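Local atomic coordinates of PbSGBP-B lipoprotein (PDB entry 6D2Y), a protein that probably binds polysaccharides at the cell surface of Prevotella bryantii as the product of a polysaccharide utilization locus, and carries a bound magnesium ion. Residues A[330-335]-A[400-405]; A[361-366]-A[404-409]; A[166-171]-A[193-198]; A[199-204]-A[210-215]. All coordinates share one frame; numbering follows the deposited sequence.

Contact 1 of 4, residues A[330-335]-A[400-405]; sequences MQIIFG and SDFNLE
Phe402 fills part of the interior of the beta sandwich of the glycan-binding domain, against Ile332 and Phe334 of strand 330-335. Its loop follows strand 393-398. The backbone there bends in an inverse gamma turn centred on Phe402, and the side chain points at the strand. Ile332 and Phe334 both lie on the face of their sheet that meets Leu313 of strand 311-318, in the other sheet. Phe402 touches the same Leu313, and Ala372 of the neighbouring strand 372-374.

One side of the Phe402 ring, at CE2, does most of the touching. This CE2 lies 3.1 Å from Ile332 O. It comes to 3.6 Å from Phe334 CD2, meeting the Phe334 ring at its edge and close to the plane. The two rings are tilted by 42°, with centroids 5.6 Å apart. Phe421 supplies an edge-to-face partner for Phe334. Phe402 CE2 also lies 4.0 Å from Ile332 CG2. With CG1 of Ile332 beside the backbone N (chi1 -52°), the branch methyl CG2 is the one turned to the ring.

Within the loop, the side-chain amide of Asn403 donates through ND2 to Ser400 O at 2.6 Å, in a bent bond that lies in the carbonyl plane, on a lone pair.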
loop_
_atom_site.group_PDB
_atom_site.type_symbol
_atom_site.label_atom_id
_atom_site.label_comp_id
_atom_site.label_asym_id
_atom_site.label_seq_id
_atom_site.Cartn_x
_atom_site.Cartn_y
_atom_site.Cartn_z
HETATM N N MSE A 330 11.831 -1.759 -13.552
HETATM C CA MSE A 330 12.265 -2.741 -12.636
HETATM C C MSE A 330 11.410 -3.930 -12.656
HETATM O O MSE A 330 10.346 -3.918 -12.128
HETATM C CB MSE A 330 12.210 -2.155 -11.244
HETATM C CG MSE A 330 12.811 -3.057 -10.187
HETATM SE SE MSE A 330 12.704 -2.571 -8.329
HETATM C CE MSE A 330 13.941 -1.143 -8.257
ATOM N N GLN A 331 11.900 -4.998 -13.216
ATOM C CA GLN A 331 11.157 -6.248 -13.291
ATOM C C GLN A 331 11.551 -7.113 -12.101
ATOM O O GLN A 331 12.724 -7.469 -11.946
ATOM C CB GLN A 331 11.422 -6.967 -14.615
ATOM C CG GLN A 331 11.241 -6.057 -15.824
ATOM C CD GLN A 331 10.956 -6.808 -17.111
ATOM O OE1 GLN A 331 10.549 -7.969 -17.092
ATOM N NE2 GLN A 331 11.155 -6.136 -18.241
ATOM N N ILE A 332 10.580 -7.419 -11.250
ATOM C CA ILE A 332 10.787 -8.265 -10.081
ATOM C C ILE A 332 10.161 -9.617 -10.394
ATOM O O ILE A 332 8.934 -9.743 -10.453
ATOM C CB ILE A 332 10.185 -7.632 -8.819
ATOM C CG1 ILE A 332 10.698 -6.199 -8.655
ATOM C CG2 ILE A 332 10.515 -8.462 -7.592
ATOM C CD1 ILE A 332 9.894 -5.366 -7.682
ATOM N N ILE A 333 10.998 -10.631 -10.607
ATOM C CA ILE A 333 10.553 -11.922 -11.127
ATOM C C ILE A 333 10.796 -12.996 -10.074
ATOM O O ILE A 333 11.943 -13.244 -9.683
ATOM C CB ILE A 333 11.267 -12.292 -12.438
ATOM C CG1 ILE A 333 11.404 -11.075 -13.357
ATOM C CG2 ILE A 333 10.523 -13.406 -13.151
ATOM C CD1 ILE A 333 12.810 -10.515 -13.413
ATOM N N PHE A 334 9.719 -13.639 -9.631
ATOM C CA PHE A 334 9.805 -14.843 -8.820
ATOM C C PHE A 334 9.838 -16.064 -9.730
ATOM O O PHE A 334 9.258 -16.064 -10.818
ATOM C CB PHE A 334 8.622 -14.945 -7.856
ATOM C CG PHE A 334 8.793 -14.145 -6.594
ATOM C CD1 PHE A 334 9.620 -14.598 -5.581
ATOM C CD2 PHE A 334 8.111 -12.951 -6.413
ATOM C CE1 PHE A 334 9.775 -13.874 -4.416
ATOM C CE2 PHE A 334 8.262 -12.222 -5.249
ATOM C CZ PHE A 334 9.096 -12.682 -4.250
ATOM N N GLY A 335 10.520 -17.104 -9.276
ATOM C CA GLY A 335 10.689 -18.293 -10.094
ATOM C C GLY A 335 10.715 -19.551 -9.262
ATOM O O GLY A 335 11.141 -19.546 -8.102
ATOM N N SER A 400 -0.421 -9.835 -6.366
ATOM C CA SER A 400 -1.443 -9.865 -7.400
ATOM C C SER A 400 -1.070 -9.012 -8.606
ATOM O O SER A 400 -1.669 -9.183 -9.671
ATOM C CB SER A 400 -2.783 -9.399 -6.828
ATOM O OG SER A 400 -2.672 -8.105 -6.258
ATOM N N ASP A 401 -0.106 -8.103 -8.462
ATOM C CA ASP A 401 0.345 -7.257 -9.559
ATOM C C ASP A 401 1.525 -7.851 -10.319
ATOM O O ASP A 401 2.091 -7.178 -11.187
ATOM C CB ASP A 401 0.710 -5.862 -9.042
ATOM C CG ASP A 401 -0.479 -4.924 -9.015
ATOM O OD1 ASP A 401 -1.393 -5.102 -9.846
ATOM O OD2 ASP A 401 -0.496 -4.004 -8.173
ATOM N N PHE A 402 1.909 -9.089 -10.014
ATOM C CA PHE A 402 2.922 -9.789 -10.792
ATOM C C PHE A 402 2.271 -10.439 -12.007
ATOM O O PHE A 402 2.406 -11.647 -12.214
ATOM C CB PHE A 402 3.629 -10.848 -9.941
ATOM C CG PHE A 402 4.626 -10.288 -8.964
ATOM C CD1 PHE A 402 4.221 -9.451 -7.935
ATOM C CD2 PHE A 402 5.967 -10.615 -9.062
ATOM C CE1 PHE A 402 5.136 -8.942 -7.033
ATOM C CE2 PHE A 402 6.886 -10.111 -8.162
ATOM C CZ PHE A 402 6.470 -9.273 -7.145
ATOM N N ASN A 403 1.556 -9.649 -12.809
ATOM C CA ASN A 403 0.756 -10.166 -13.913
ATOM C C ASN A 403 1.159 -9.547 -15.247
ATOM O O ASN A 403 0.338 -9.432 -16.160
ATOM C CB ASN A 403 -0.732 -9.939 -13.651
ATOM C CG ASN A 403 -1.054 -8.498 -13.300
ATOM O OD1 ASN A 403 -0.997 -7.615 -14.150
ATOM N ND2 ASN A 403 -1.388 -8.254 -12.039
ATOM N N LEU A 404 2.416 -9.139 -15.374
ATOM C CA LEU A 404 2.956 -8.651 -16.633
ATOM C C LEU A 404 4.068 -9.582 -17.095
ATOM O O LEU A 404 4.527 -10.455 -16.355
ATOM C CB LEU A 404 3.472 -7.211 -16.499
ATOM C CG LEU A 404 2.428 -6.090 -16.495
ATOM C CD1 LEU A 404 1.729 -5.981 -15.148
ATOM C CD2 LEU A 404 3.054 -4.758 -16.878
ATOM N N GLU A 405 4.502 -9.394 -18.334
ATOM C CA GLU A 405 5.553 -10.207 -18.921
ATOM C C GLU A 405 6.645 -9.290 -19.465
ATOM O O GLU A 405 6.445 -8.083 -19.626
ATOM C CB GLU A 405 4.972 -11.144 -20.008
ATOM C CG GLU A 405 5.965 -11.770 -20.964
ATOM C CD GLU A 405 6.321 -13.192 -20.563
ATOM O OE1 GLU A 405 5.683 -13.721 -19.636
ATOM O OE2 GLU A 405 7.241 -13.786 -21.161
#

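Contact 2 of 4, residues A[361-366]-A[404-409]; sequences TWFHAQ and LEFDGN
Glu405 brings its carboxylate to the backbone of Gln366, with OE2 3.7 Å from Gln366 N. The two do not bond directly. Tyr433 OH, outside both segments, is hydrogen-bonded to each of them and so bridges the loops. The side chain of Glu405 bends at chi2 on its way there. Arg371 makes a weak, long ion pair with OE1.

Phe406 carries the main contact. His364 CB sits almost squarely over the middle of its ring, 3.5 Å from the centroid and 9° off the normal. This is a CH-pi contact. The imidazole leads away from that point, its plane at 36° to the phenyl. Phe406 reaches this place with CG anti to its backbone N (chi1 -175°). Its CE1 meets the edge of the Phe363 ring, 4.3 Å from CE1 of that residue, and its CB lies 3.8 Å from Phe363 O. Arg371 NH2 donates a hydrogen bond to that same oxygen.

Asp407 then turns to its own loop. OD1 accepts from Asn409 N at 3.2 Å, an Asx turn, and OD2 accepts from Asn409 ND2 at 2.8 Å. Both donors come from above the carboxylate plane. Gly408 has a positive phi, and Asn409 O accepts from Glu405 N at 3.0 Å. Residues 405-408 form a type I beta turn, and with this glycine and the closing bond the geometry is that of a type I turn followed by a G1 bulge.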
loop_
_atom_site.group_PDB
_atom_site.type_symbol
_atom_site.label_atom_id
_atom_site.label_comp_id
_atom_site.label_asym_id
_atom_site.label_seq_id
_atom_site.Cartn_x
_atom_site.Cartn_y
_atom_site.Cartn_z
ATOM N N THR A 361 17.413 -17.059 -19.276
ATOM C CA THR A 361 16.322 -17.089 -20.239
ATOM C C THR A 361 14.964 -17.315 -19.590
ATOM O O THR A 361 13.939 -17.121 -20.251
ATOM C CB THR A 361 16.561 -18.190 -21.282
ATOM O OG1 THR A 361 16.529 -19.472 -20.643
ATOM C CG2 THR A 361 17.911 -18.006 -21.959
ATOM N N TRP A 362 14.933 -17.710 -18.315
ATOM C CA TRP A 362 13.681 -18.135 -17.700
ATOM C C TRP A 362 12.715 -16.974 -17.495
ATOM O O TRP A 362 11.497 -17.184 -17.484
ATOM C CB TRP A 362 13.963 -18.833 -16.371
ATOM C CG TRP A 362 14.480 -17.917 -15.311
ATOM C CD1 TRP A 362 15.767 -17.492 -15.150
ATOM C CD2 TRP A 362 13.720 -17.308 -14.262
ATOM N NE1 TRP A 362 15.855 -16.655 -14.063
ATOM C CE2 TRP A 362 14.612 -16.525 -13.501
ATOM C CE3 TRP A 362 12.373 -17.346 -13.892
ATOM C CZ2 TRP A 362 14.200 -15.791 -12.392
ATOM C CZ3 TRP A 362 11.967 -16.613 -12.792
ATOM C CH2 TRP A 362 12.876 -15.848 -12.054
ATOM N N PHE A 363 13.223 -15.755 -17.332
ATOM C CA PHE A 363 12.358 -14.597 -17.148
ATOM C C PHE A 363 12.011 -13.899 -18.456
ATOM O O PHE A 363 11.289 -12.897 -18.432
ATOM C CB PHE A 363 12.993 -13.598 -16.168
ATOM C CG PHE A 363 14.354 -13.110 -16.577
ATOM C CD1 PHE A 363 14.492 -12.000 -17.393
ATOM C CD2 PHE A 363 15.497 -13.749 -16.128
ATOM C CE1 PHE A 363 15.743 -11.545 -17.766
ATOM C CE2 PHE A 363 16.751 -13.298 -16.497
ATOM C CZ PHE A 363 16.873 -12.195 -17.316
ATOM N N HIS A 364 12.490 -14.401 -19.593
ATOM C CA HIS A 364 12.098 -13.874 -20.897
ATOM C C HIS A 364 11.984 -15.014 -21.907
ATOM O O HIS A 364 12.532 -14.968 -23.009
ATOM C CB HIS A 364 13.063 -12.782 -21.366
ATOM C CG HIS A 364 14.435 -13.275 -21.706
ATOM N ND1 HIS A 364 14.845 -13.495 -23.004
ATOM C CD2 HIS A 364 15.498 -13.570 -20.921
ATOM C CE1 HIS A 364 16.097 -13.914 -23.004
ATOM N NE2 HIS A 364 16.518 -13.967 -21.752
ATOM N N ALA A 365 11.232 -16.050 -21.539
ATOM C CA ALA A 365 11.078 -17.245 -22.355
ATOM C C ALA A 365 9.833 -17.211 -23.233
ATOM O O ALA A 365 9.503 -18.226 -23.856
ATOM C CB ALA A 365 11.054 -18.489 -21.465
ATOM N N GLN A 366 9.137 -16.072 -23.296
ATOM C CA GLN A 366 7.921 -15.926 -24.102
ATOM C C GLN A 366 6.880 -16.983 -23.740
ATOM O O GLN A 366 6.217 -17.556 -24.606
ATOM C CB GLN A 366 8.239 -15.969 -25.599
ATOM C CG GLN A 366 8.191 -14.616 -26.285
ATOM C CD GLN A 366 8.463 -14.701 -27.774
ATOM O OE1 GLN A 366 7.725 -14.141 -28.584
ATOM N NE2 GLN A 366 9.527 -15.405 -28.142
ATOM N N LEU A 404 2.416 -9.139 -15.374
ATOM C CA LEU A 404 2.956 -8.651 -16.633
ATOM C C LEU A 404 4.068 -9.582 -17.095
ATOM O O LEU A 404 4.527 -10.455 -16.355
ATOM C CB LEU A 404 3.472 -7.211 -16.499
ATOM C CG LEU A 404 2.428 -6.090 -16.495
ATOM C CD1 LEU A 404 1.729 -5.981 -15.148
ATOM C CD2 LEU A 404 3.054 -4.758 -16.878
ATOM N N GLU A 405 4.502 -9.394 -18.334
ATOM C CA GLU A 405 5.553 -10.207 -18.921
ATOM C C GLU A 405 6.645 -9.290 -19.465
ATOM O O GLU A 405 6.445 -8.083 -19.626
ATOM C CB GLU A 405 4.972 -11.144 -20.008
ATOM C CG GLU A 405 5.965 -11.770 -20.964
ATOM C CD GLU A 405 6.321 -13.192 -20.563
ATOM O OE1 GLU A 405 5.683 -13.721 -19.636
ATOM O OE2 GLU A 405 7.241 -13.786 -21.161
ATOM N N PHE A 406 7.747 -9.861 -19.849
ATOM C CA PHE A 406 8.939 -9.155 -20.142
ATOM C C PHE A 406 8.770 -8.040 -21.094
ATOM O O PHE A 406 9.538 -7.129 -21.097
ATOM C CB PHE A 406 9.867 -10.189 -20.720
ATOM C CG PHE A 406 11.223 -9.726 -21.007
ATOM C CD1 PHE A 406 12.077 -9.412 -20.012
ATOM C CD2 PHE A 406 11.668 -9.693 -22.262
ATOM C CE1 PHE A 406 13.344 -9.034 -20.294
ATOM C CE2 PHE A 406 12.922 -9.310 -22.556
ATOM C CZ PHE A 406 13.765 -8.975 -21.569
ATOM N N ASP A 407 7.855 -8.159 -22.007
ATOM C CA ASP A 407 7.583 -7.096 -22.966
ATOM C C ASP A 407 6.600 -6.052 -22.450
ATOM O O ASP A 407 6.396 -5.033 -23.118
ATOM C CB ASP A 407 7.049 -7.684 -24.279
ATOM C CG ASP A 407 5.806 -8.531 -24.079
ATOM O OD1 ASP A 407 5.403 -8.741 -22.914
ATOM O OD2 ASP A 407 5.228 -8.986 -25.090
ATOM N N GLY A 408 5.986 -6.275 -21.290
ATOM C CA GLY A 408 5.038 -5.340 -20.724
ATOM C C GLY A 408 3.586 -5.705 -20.934
ATOM O O GLY A 408 2.715 -5.092 -20.306
ATOM N N ASN A 409 3.298 -6.678 -21.793
ATOM C CA ASN A 409 1.928 -7.111 -22.012
ATOM C C ASN A 409 1.434 -7.917 -20.811
ATOM O O ASN A 409 2.209 -8.346 -19.952
ATOM C CB ASN A 409 1.827 -7.929 -23.299
ATOM C CG ASN A 409 1.951 -7.069 -24.547
ATOM O OD1 ASN A 409 1.019 -6.358 -24.924
ATOM N ND2 ASN A 409 3.112 -7.128 -25.191
#

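Contact 3 of 4, residues A[166-171]-A[193-198]; sequences IKVGKD and EDMPQH
Val168 and Pro196 mark the nearest approach of the two backbones, with CA atoms 6.4 Å apart. Strand 166-168 ends at Val168, and the chain turns away through Gly169, which has a positive phi. The facing segment is neither helix nor strand. It is extended from Met195 to Gln197 and runs past the end of the strand, close enough for Val168 to reach both the side chains and a backbone carbonyl of the facing segment.

Val168 does this with both methyls. CG1 is anti to the backbone N (chi1 178°) and rests against the proline, 3.8 Å from Pro196 CB. The same methyl is 3.4 Å from Pro196 O. CG2 goes to Met195, a selenomethionine, and lies 3.7 Å from its CE. The chain of Met195 is extended as far as SE and bends at chi3 (-82°). The two side chains cross at about a right angle, with SE 4.0 Å from Val168 CG2. The valine thus lies between the proline ring and the selenoether end of Met195.

The setting is the two-sheet fold of the IPT/TIG domain. Segment 193-198 joins strand 186-190 of one sheet to strand 200-205 of the other. Strand 165-168 lies between strands 172-173 and 200-205, and Val168 also packs on Ile201 of the latter.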
loop_
_atom_site.group_PDB
_atom_site.type_symbol
_atom_site.label_atom_id
_atom_site.label_comp_id
_atom_site.label_asym_id
_atom_site.label_seq_id
_atom_site.Cartn_x
_atom_site.Cartn_y
_atom_site.Cartn_z
ATOM N N ILE A 166 -3.330 7.710 16.971
ATOM C CA ILE A 166 -2.562 6.587 16.452
ATOM C C ILE A 166 -2.136 5.758 17.654
ATOM O O ILE A 166 -1.388 6.237 18.515
ATOM C CB ILE A 166 -1.349 7.049 15.635
ATOM C CG1 ILE A 166 -1.802 7.879 14.430
ATOM C CG2 ILE A 166 -0.519 5.853 15.198
ATOM C CD1 ILE A 166 -0.776 7.948 13.311
ATOM N N LYS A 167 -2.626 4.526 17.731
ATOM C CA LYS A 167 -2.315 3.622 18.831
ATOM C C LYS A 167 -1.492 2.458 18.297
ATOM O O LYS A 167 -1.921 1.761 17.371
ATOM C CB LYS A 167 -3.589 3.115 19.505
ATOM C CG LYS A 167 -4.386 4.189 20.236
ATOM C CD LYS A 167 -4.887 3.678 21.581
ATOM C CE LYS A 167 -6.077 4.487 22.080
ATOM N NZ LYS A 167 -5.665 5.804 22.644
ATOM N N VAL A 168 -0.316 2.252 18.880
ATOM C CA VAL A 168 0.569 1.156 18.512
ATOM C C VAL A 168 0.498 0.113 19.616
ATOM O O VAL A 168 0.882 0.382 20.762
ATOM C CB VAL A 168 2.011 1.636 18.292
ATOM C CG1 VAL A 168 2.913 0.458 17.957
ATOM C CG2 VAL A 168 2.048 2.676 17.189
ATOM N N GLY A 169 0.002 -1.071 19.273
ATOM C CA GLY A 169 -0.156 -2.128 20.249
ATOM C C GLY A 169 -1.335 -1.903 21.169
ATOM O O GLY A 169 -2.414 -1.499 20.726
ATOM N N LYS A 170 -1.136 -2.152 22.460
ATOM C CA LYS A 170 -2.210 -2.113 23.440
ATOM C C LYS A 170 -1.999 -1.103 24.562
ATOM O O LYS A 170 -2.978 -0.724 25.213
ATOM C CB LYS A 170 -2.431 -3.510 24.060
ATOM C CG LYS A 170 -1.263 -4.103 24.898
ATOM C CD LYS A 170 0.019 -4.318 24.092
ATOM C CE LYS A 170 1.132 -4.913 24.928
ATOM N NZ LYS A 170 2.427 -4.803 24.189
ATOM N N ASP A 171 -0.767 -0.650 24.802
ATOM C CA ASP A 171 -0.484 0.289 25.878
ATOM C C ASP A 171 0.110 1.606 25.401
ATOM O O ASP A 171 0.347 2.494 26.230
ATOM C CB ASP A 171 0.468 -0.338 26.906
ATOM C CG ASP A 171 0.111 -1.772 27.235
ATOM O OD1 ASP A 171 0.975 -2.658 27.058
ATOM O OD2 ASP A 171 -1.032 -2.014 27.675
ATOM N N GLU A 193 11.081 8.246 20.004
ATOM C CA GLU A 193 12.195 7.338 20.230
ATOM C C GLU A 193 11.746 5.954 20.677
ATOM O O GLU A 193 12.519 4.999 20.548
ATOM C CB GLU A 193 13.151 7.919 21.275
ATOM C CG GLU A 193 14.084 8.995 20.744
ATOM C CD GLU A 193 15.538 8.557 20.734
ATOM O OE1 GLU A 193 15.798 7.344 20.587
ATOM O OE2 GLU A 193 16.423 9.428 20.875
ATOM N N ASP A 194 10.522 5.815 21.181
ATOM C CA ASP A 194 10.116 4.608 21.889
ATOM C C ASP A 194 8.786 4.071 21.377
ATOM O O ASP A 194 7.982 3.536 22.147
ATOM C CB ASP A 194 10.039 4.871 23.392
ATOM C CG ASP A 194 8.968 5.887 23.750
ATOM O OD1 ASP A 194 8.700 6.786 22.925
ATOM O OD2 ASP A 194 8.393 5.786 24.854
HETATM N N MSE A 195 8.521 4.186 20.080
HETATM C CA MSE A 195 7.292 3.598 19.563
HETATM C C MSE A 195 7.503 2.089 19.463
HETATM O O MSE A 195 8.531 1.638 18.955
HETATM C CB MSE A 195 6.885 4.193 18.206
HETATM C CG MSE A 195 5.871 3.336 17.455
HETATM SE SE MSE A 195 5.546 3.844 15.598
HETATM C CE MSE A 195 4.267 5.273 15.854
ATOM N N PRO A 196 6.546 1.321 19.984
ATOM C CA PRO A 196 6.689 -0.139 19.992
ATOM C C PRO A 196 6.873 -0.706 18.595
ATOM O O PRO A 196 6.203 -0.301 17.642
ATOM C CB PRO A 196 5.377 -0.616 20.622
ATOM C CG PRO A 196 4.932 0.531 21.460
ATOM C CD PRO A 196 5.356 1.769 20.725
ATOM N N GLN A 197 7.785 -1.662 18.487
ATOM C CA GLN A 197 8.120 -2.290 17.221
ATOM C C GLN A 197 7.356 -3.598 17.063
ATOM O O GLN A 197 6.968 -4.233 18.049
ATOM C CB GLN A 197 9.622 -2.550 17.148
ATOM C CG GLN A 197 10.429 -1.294 16.926
ATOM C CD GLN A 197 11.899 -1.491 17.213
ATOM O OE1 GLN A 197 12.463 -2.543 16.918
ATOM N NE2 GLN A 197 12.538 -0.465 17.767
ATOM N N HIS A 198 7.130 -3.986 15.805
ATOM C CA HIS A 198 6.521 -5.275 15.471
ATOM C C HIS A 198 5.168 -5.456 16.160
ATOM O O HIS A 198 4.832 -6.542 16.643
ATOM C CB HIS A 198 7.462 -6.429 15.819
ATOM C CG HIS A 198 8.904 -6.141 15.539
ATOM N ND1 HIS A 198 9.815 -5.860 16.536
ATOM C CD2 HIS A 198 9.593 -6.088 14.375
ATOM C CE1 HIS A 198 11.002 -5.649 15.997
ATOM N NE2 HIS A 198 10.895 -5.781 14.687
#

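Contact 4 of 4, residues A[199-204]-A[210-215]; sequences EDIVVS and TNAPFQ
The Phe214 ring receives Ile201 at its edge, near the plane, with Ile201 CD1 4.1 Å from Phe214 CD1. Over one face of the ring, toward the rim, stands CB of Ala212 from its own segment. Met138 and Val135 of strand 134-138 also pack on this ring. Ala212 CB touches Ile201 as well, 3.9 Å from its CB. Asp200 and Asn211 lie at the exposed side of the hairpin; Gln215 is buried. The Asn211 amide sets OD1 3.4 Å from Val202 CG2, and its plane stands at 54° to the Asp200 carboxylate. The Gln215 amide is nearly perpendicular to that carboxylate, at 88°. The side chains of Asp200 and Gln215 lie side by side and point the same way. Gln215 sets its CG 3.2 Å from Glu199 O.

The backbones form an antiparallel beta hairpin. Val203 and Thr210 are a hydrogen-bonded pair: Val203 N donates to Thr210 O at 3.2 Å, and Thr210 N to Val203 O at 3.3 Å. Val202 and Asn211 are a non-hydrogen-bonded pair. Ala212 N donates to Ile201 O at 2.7 Å, in a nearly straight bond (171°).

Past Ala212 the second strand turns a corner at Pro213, and direct pairing gives way to water. One water accepts from Ile201 N and donates to Phe214 O and, in a very short bond, to Ala212 O. The chemistry implies a hairpin zipped directly at its turn end and joined through one water where the strands part.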
loop_
_atom_site.group_PDB
_atom_site.type_symbol
_atom_site.label_atom_id
_atom_site.label_comp_id
_atom_site.label_asym_id
_atom_site.label_seq_id
_atom_site.Cartn_x
_atom_site.Cartn_y
_atom_site.Cartn_z
ATOM N N GLU A 199 4.383 -4.384 16.210
ATOM C CA GLU A 199 3.063 -4.417 16.815
ATOM C C GLU A 199 2.063 -3.737 15.890
ATOM O O GLU A 199 2.430 -2.955 15.007
ATOM C CB GLU A 199 3.057 -3.747 18.195
ATOM C CG GLU A 199 3.917 -4.462 19.225
ATOM C CD GLU A 199 3.137 -4.845 20.466
ATOM O OE1 GLU A 199 3.214 -4.105 21.471
ATOM O OE2 GLU A 199 2.446 -5.886 20.434
ATOM N N ASP A 200 0.789 -4.048 16.105
ATOM C CA ASP A 200 -0.261 -3.532 15.240
ATOM C C ASP A 200 -0.442 -2.032 15.442
ATOM O O ASP A 200 -0.375 -1.523 16.564
ATOM C CB ASP A 200 -1.574 -4.267 15.507
ATOM C CG ASP A 200 -1.417 -5.776 15.456
ATOM O OD1 ASP A 200 -1.079 -6.378 16.497
ATOM O OD2 ASP A 200 -1.625 -6.360 14.370
ATOM N N ILE A 201 -0.667 -1.325 14.338
ATOM C CA ILE A 201 -0.877 0.116 14.337
ATOM C C ILE A 201 -2.324 0.384 13.959
ATOM O O ILE A 201 -2.801 -0.094 12.921
ATOM C CB ILE A 201 0.087 0.821 13.371
ATOM C CG1 ILE A 201 1.529 0.579 13.811
ATOM C CG2 ILE A 201 -0.211 2.310 13.308
ATOM C CD1 ILE A 201 2.540 1.153 12.874
ATOM N N VAL A 202 -3.021 1.147 14.796
ATOM C CA VAL A 202 -4.439 1.427 14.619
ATOM C C VAL A 202 -4.633 2.936 14.555
ATOM O O VAL A 202 -4.175 3.664 15.444
ATOM C CB VAL A 202 -5.281 0.814 15.754
ATOM C CG1 VAL A 202 -6.748 1.176 15.587
ATOM C CG2 VAL A 202 -5.097 -0.698 15.792
ATOM N N VAL A 203 -5.297 3.398 13.501
ATOM C CA VAL A 203 -5.689 4.794 13.357
ATOM C C VAL A 203 -7.167 4.896 13.703
ATOM O O VAL A 203 -8.009 4.267 13.050
ATOM C CB VAL A 203 -5.417 5.315 11.938
ATOM C CG1 VAL A 203 -5.923 6.744 11.796
ATOM C CG2 VAL A 203 -3.934 5.237 11.623
ATOM N N SER A 204 -7.484 5.682 14.727
ATOM C CA SER A 204 -8.845 5.783 15.236
ATOM C C SER A 204 -9.294 7.234 15.250
ATOM O O SER A 204 -8.505 8.135 15.551
ATOM C CB SER A 204 -8.951 5.198 16.650
ATOM O OG SER A 204 -8.079 5.865 17.545
ATOM N N THR A 210 -9.321 1.313 12.413
ATOM C CA THR A 210 -8.888 0.448 11.324
ATOM C C THR A 210 -7.407 0.143 11.478
ATOM O O THR A 210 -6.604 1.051 11.715
ATOM C CB THR A 210 -9.162 1.088 9.958
ATOM O OG1 THR A 210 -8.811 2.476 9.998
ATOM C CG2 THR A 210 -10.635 0.946 9.586
ATOM N N ASN A 211 -7.053 -1.134 11.344
ATOM C CA ASN A 211 -5.670 -1.563 11.486
ATOM C C ASN A 211 -4.858 -1.191 10.253
ATOM O O ASN A 211 -5.325 -1.327 9.119
ATOM C CB ASN A 211 -5.596 -3.074 11.713
ATOM C CG ASN A 211 -5.734 -3.455 13.173
ATOM O OD1 ASN A 211 -6.644 -2.997 13.865
ATOM N ND2 ASN A 211 -4.824 -4.296 13.653
ATOM N N ALA A 212 -3.636 -0.725 10.483
ATOM C CA ALA A 212 -2.732 -0.415 9.392
ATOM C C ALA A 212 -2.139 -1.698 8.812
ATOM O O ALA A 212 -1.893 -2.661 9.543
ATOM C CB ALA A 212 -1.610 0.497 9.874
ATOM N N PRO A 213 -1.901 -1.736 7.498
ATOM C CA PRO A 213 -1.309 -2.938 6.894
ATOM C C PRO A 213 0.203 -2.979 7.030
ATOM O O PRO A 213 0.901 -3.427 6.116
ATOM C CB PRO A 213 -1.734 -2.829 5.427
ATOM C CG PRO A 213 -1.801 -1.357 5.187
ATOM C CD PRO A 213 -2.280 -0.738 6.482
ATOM N N PHE A 214 0.723 -2.512 8.162
ATOM C CA PHE A 214 2.159 -2.504 8.387
ATOM C C PHE A 214 2.427 -2.365 9.876
ATOM O O PHE A 214 1.554 -1.965 10.650
ATOM C CB PHE A 214 2.847 -1.376 7.608
ATOM C CG PHE A 214 2.120 -0.058 7.666
ATOM C CD1 PHE A 214 2.092 0.690 8.833
ATOM C CD2 PHE A 214 1.466 0.435 6.548
ATOM C CE1 PHE A 214 1.424 1.900 8.884
ATOM C CE2 PHE A 214 0.796 1.643 6.593
ATOM C CZ PHE A 214 0.777 2.376 7.763
ATOM N N GLN A 215 3.655 -2.698 10.261
ATOM C CA GLN A 215 4.118 -2.543 11.629
ATOM C C GLN A 215 5.397 -1.718 11.623
ATOM O O GLN A 215 6.071 -1.586 10.599
ATOM C CB GLN A 215 4.364 -3.902 12.304
ATOM C CG GLN A 215 3.121 -4.767 12.429
ATOM C CD GLN A 215 3.400 -6.100 13.098
ATOM O OE1 GLN A 215 4.533 -6.581 13.105
ATOM N NE2 GLN A 215 2.365 -6.702 13.671
HETATM O O HOH W 1 -1.081 -2.996 11.893
#

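The contacts fall into two pairs. Contacts 1 and 2 lie in the glycan-binding domain, with centres 9 Å apart. They share Leu404 and Glu405, so one loop reaches strand 330-335 first and the loop 361-366 next. Trp362 of contact 2 also packs on Ile333 and Gly335 of contact 1. Contacts 3 and 4 lie in the IPT/TIG domain, with centres 10 Å apart. Their strands 165-168 and 200-205 are neighbours in one sheet, and Gly169 N lies 2.8 Å from Asp200 O. Between the pairs, contacts 1 and 4 come closest, with nearest atoms about 13 Å apart. All four lie away from the magnesium site.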